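Acyl carrier protein (Leishmania major, PDB 5ZWT) probably carries growing acyl chains on a phosphopantetheine arm during fatty acid biosynthesis, and is seen here in its apo form. Local coordinates at residues Leu56-His61 against Glu74-Asn79. The protein carries 1 engineered substitution. Residues are numbered along the deposited sequence; the frame is centred on the assembly and turned at random.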
ATOM      1  N   LEU A  56      -4.869  13.417   2.574  1.00 55.73           N
ATOM      2  CA  LEU A  56      -5.264  14.048   1.333  1.00 59.55           C
ATOM      3  C   LEU A  56      -6.321  15.084   1.647  1.00 62.03           C
ATOM      4  O   LEU A  56      -7.161  14.885   2.524  1.00 60.67           O
ATOM      5  CB  LEU A  56      -5.822  13.043   0.323  1.00 60.08           C
ATOM      6  CG  LEU A  56      -4.849  12.813  -0.818  1.00 60.15           C
ATOM      7  CD1 LEU A  56      -3.636  12.139  -0.262  1.00 59.80           C
ATOM      8  CD2 LEU A  56      -5.471  11.979  -1.898  1.00 59.73           C
ATOM      9  N   ASP A  57      -6.297  16.179   0.915  1.00 65.32           N
ATOM     10  CA  ASP A  57      -7.402  17.117   0.964  1.00 68.21           C
ATOM     11  C   ASP A  57      -8.115  16.911  -0.362  1.00 67.12           C
ATOM     12  O   ASP A  57      -7.560  17.192  -1.430  1.00 68.21           O
ATOM     13  CB  ASP A  57      -6.934  18.559   1.164  1.00 72.23           C
ATOM     14  CG  ASP A  57      -8.088  19.546   1.143  1.00 75.27           C
ATOM     15  OD1 ASP A  57      -8.382  20.089   0.055  1.00 77.00           O
ATOM     16  OD2 ASP A  57      -8.709  19.773   2.210  1.00 76.28           O
ATOM     17  N   ILE A  58      -9.339  16.412  -0.289  1.00 64.41           N
ATOM     18  CA  ILE A  58     -10.123  16.091  -1.474  1.00 63.01           C
ATOM     19  C   ILE A  58     -11.022  17.292  -1.739  1.00 63.01           C
ATOM     20  O   ILE A  58     -11.845  17.633  -0.877  1.00 63.06           O
ATOM     21  CB  ILE A  58     -10.941  14.803  -1.269  1.00 60.46           C
ATOM     22  CG1 ILE A  58     -10.003  13.619  -1.000  1.00 59.18           C
ATOM     23  CG2 ILE A  58     -11.833  14.513  -2.463  1.00 61.03           C
ATOM     24  CD1 ILE A  58     -10.700  12.387  -0.457  1.00 57.39           C
ATOM     25  N   PRO A  59     -10.885  17.964  -2.881  1.00 63.98           N
ATOM     26  CA  PRO A  59     -11.746  19.113  -3.160  1.00 64.95           C
ATOM     27  C   PRO A  59     -13.193  18.673  -3.238  1.00 65.24           C
ATOM     28  O   PRO A  59     -13.493  17.508  -3.515  1.00 64.09           O
ATOM     29  CB  PRO A  59     -11.234  19.624  -4.511  1.00 66.38           C
ATOM     30  CG  PRO A  59     -10.530  18.460  -5.113  1.00 65.96           C
ATOM     31  CD  PRO A  59      -9.941  17.699  -3.977  1.00 64.27           C
ATOM     32  N   ASP A  60     -14.095  19.614  -2.955  1.00 67.92           N
ATOM     33  CA  ASP A  60     -15.510  19.271  -2.911  1.00 69.90           C
ATOM     34  C   ASP A  60     -15.979  18.707  -4.244  1.00 68.29           C
ATOM     35  O   ASP A  60     -16.868  17.852  -4.274  1.00 67.12           O
ATOM     36  CB  ASP A  60     -16.332  20.494  -2.515  1.00 75.59           C
ATOM     37  CG  ASP A  60     -16.148  20.869  -1.057  1.00 80.29           C
ATOM     38  OD1 ASP A  60     -15.253  20.299  -0.397  1.00 80.24           O
ATOM     39  OD2 ASP A  60     -16.896  21.741  -0.570  1.00 86.20           O
ATOM     40  N   HIS A  61     -15.385  19.155  -5.353  1.00 68.00           N
ATOM     41  CA  HIS A  61     -15.773  18.635  -6.661  1.00 67.24           C
ATOM     42  C   HIS A  61     -15.561  17.122  -6.743  1.00 65.55           C
ATOM     43  O   HIS A  61     -16.411  16.396  -7.271  1.00 65.18           O
ATOM     44  CB  HIS A  61     -14.993  19.352  -7.763  1.00 68.60           C
ATOM     45  N   GLU A  74     -10.719   4.114  -6.449  1.00 45.91           N
ATOM     46  CA  GLU A  74     -10.307   4.595  -7.768  1.00 51.48           C
ATOM     47  C   GLU A  74      -9.720   5.999  -7.684  1.00 51.37           C
ATOM     48  O   GLU A  74      -8.701   6.297  -8.323  1.00 51.10           O
ATOM     49  CB  GLU A  74     -11.495   4.573  -8.730  1.00 56.81           C
ATOM     50  CG  GLU A  74     -11.906   3.182  -9.201  1.00 60.89           C
ATOM     51  CD  GLU A  74     -13.272   3.180  -9.871  1.00 65.05           C
ATOM     52  OE1 GLU A  74     -14.002   2.169  -9.758  1.00 65.75           O
ATOM     53  OE2 GLU A  74     -13.622   4.205 -10.498  1.00 67.97           O
ATOM     54  N   TYR A  75     -10.329   6.861  -6.871  1.00 51.18           N
ATOM     55  CA  TYR A  75      -9.845   8.227  -6.731  1.00 51.65           C
ATOM     56  C   TYR A  75      -8.521   8.271  -5.988  1.00 51.20           C
ATOM     57  O   TYR A  75      -7.581   8.953  -6.414  1.00 51.03           O
ATOM     58  CB  TYR A  75     -10.875   9.072  -5.993  1.00 52.81           C
ATOM     59  CG  TYR A  75     -10.358  10.446  -5.681  1.00 55.05           C
ATOM     60  CD1 TYR A  75     -10.407  11.449  -6.636  1.00 57.62           C
ATOM     61  CD2 TYR A  75      -9.793  10.736  -4.443  1.00 54.63           C
ATOM     62  CE1 TYR A  75      -9.927  12.706  -6.367  1.00 59.60           C
ATOM     63  CE2 TYR A  75      -9.305  11.992  -4.167  1.00 56.61           C
ATOM     64  CZ  TYR A  75      -9.376  12.974  -5.135  1.00 61.34           C
ATOM     65  OH  TYR A  75      -8.898  14.237  -4.877  1.00 67.61           O
ATOM     66  N   ILE A  76      -8.440   7.582  -4.847  1.00 49.76           N
ATOM     67  CA  ILE A  76      -7.236   7.669  -4.030  1.00 49.82           C
ATOM     68  C   ILE A  76      -6.050   7.056  -4.762  1.00 50.82           C
ATOM     69  O   ILE A  76      -4.948   7.619  -4.768  1.00 50.45           O
ATOM     70  CB  ILE A  76      -7.460   7.000  -2.660  1.00 46.51           C
ATOM     71  CG1 ILE A  76      -8.552   7.724  -1.860  1.00 45.76           C
ATOM     72  CG2 ILE A  76      -6.154   6.986  -1.859  1.00 45.72           C
ATOM     73  CD1 ILE A  76      -8.166   9.102  -1.401  1.00 45.87           C
ATOM     74  N   ALA A  77      -6.256   5.906  -5.406  1.00 53.08           N
ATOM     75  CA  ALA A  77      -5.149   5.232  -6.076  1.00 55.99           C
ATOM     76  C   ALA A  77      -4.565   6.078  -7.202  1.00 59.95           C
ATOM     77  O   ALA A  77      -3.355   6.022  -7.454  1.00 60.08           O
ATOM     78  CB  ALA A  77      -5.610   3.878  -6.614  1.00 55.15           C
ATOM     79  N   GLN A  78      -5.401   6.866  -7.881  1.00 63.31           N
ATOM     80  CA  GLN A  78      -4.969   7.713  -8.987  1.00 68.69           C
ATOM     81  C   GLN A  78      -4.394   9.049  -8.536  1.00 71.50           C
ATOM     82  O   GLN A  78      -3.774   9.744  -9.349  1.00 73.06           O
ATOM     83  CB  GLN A  78      -6.138   7.966  -9.944  1.00 70.11           C
ATOM     84  N   ASN A  79      -4.611   9.441  -7.290  1.00 72.47           N
ATOM     85  CA  ASN A  79      -4.122  10.727  -6.814  1.00 74.33           C
ATOM     86  C   ASN A  79      -2.641  10.610  -6.476  1.00 74.63           C
ATOM     87  O   ASN A  79      -2.276   9.795  -5.619  1.00 73.62           O
ATOM     88  CB  ASN A  79      -4.922  11.191  -5.600  1.00 73.83           C
ATOM     89  CG  ASN A  79      -4.660  12.648  -5.237  1.00 74.64           C
ATOM     90  OD1 ASN A  79      -3.510  13.081  -5.120  1.00 74.87           O
ATOM     91  ND2 ASN A  79      -5.734  13.415  -5.076  1.00 74.91           N
TER
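Leu56, Ile58 and Pro59 meet Tyr75, Ile76 and Asn79 in an apolar packing contact, without a hydrogen bond across it, that joins the loop after helix 40-53 to the end of helix 69-78 and the residue just past it. The tyrosine suits its place because its long, flat ring can span from helix to loop while staying only partly buried, with the hydroxyl at the far end. With its CG anti to the backbone N (chi1 173°), the ring reaches out from the helix and lies alongside Ile58, the two side chains pointing contrary ways. CG1 of Ile58 comes within 3.6 Å of Tyr75 CE2, approaching the ring obliquely, while the other branch, CG2, lies 3.8 Å from Tyr75 OH. A beta-branched residue suits this place because both arms can touch one tyrosine. Beyond it, the phenol oxygen of Tyr75 reaches CD of Pro59, 3.7 Å away. Pro59, a compact apolar edge for the tyrosine, sits at the N-cap of helix 60-63; the tip of Tyr75 therefore lies beside the start of that short helix.

Leu56 makes its contacts through one methyl, CD2. This stands 4.0 Å from CD1 of Ile76, in ordinary aliphatic packing, and 3.8 Å from CB of Asn79, which faces it from across the contact; the tyrosine ring is more distant. The branched, apolar end of leucine suits a buried spot between such partners. CD1 of Ile58 adds a looser touch on CD1 of Ile76, at 4.3 Å.

Ile76 continues inward onto Ile50 of helix 40-53, whose Glu51 accepts a hydrogen bond from the backbone N of Ile58 and so ties the loop back to that helix. Tyr75 and Ile58 in turn touch Asp62 and Ala63 of helix 60-63, so the contact links helices 40-53, 60-63 and 69-78 of the acyl carrier protein's helical bundle.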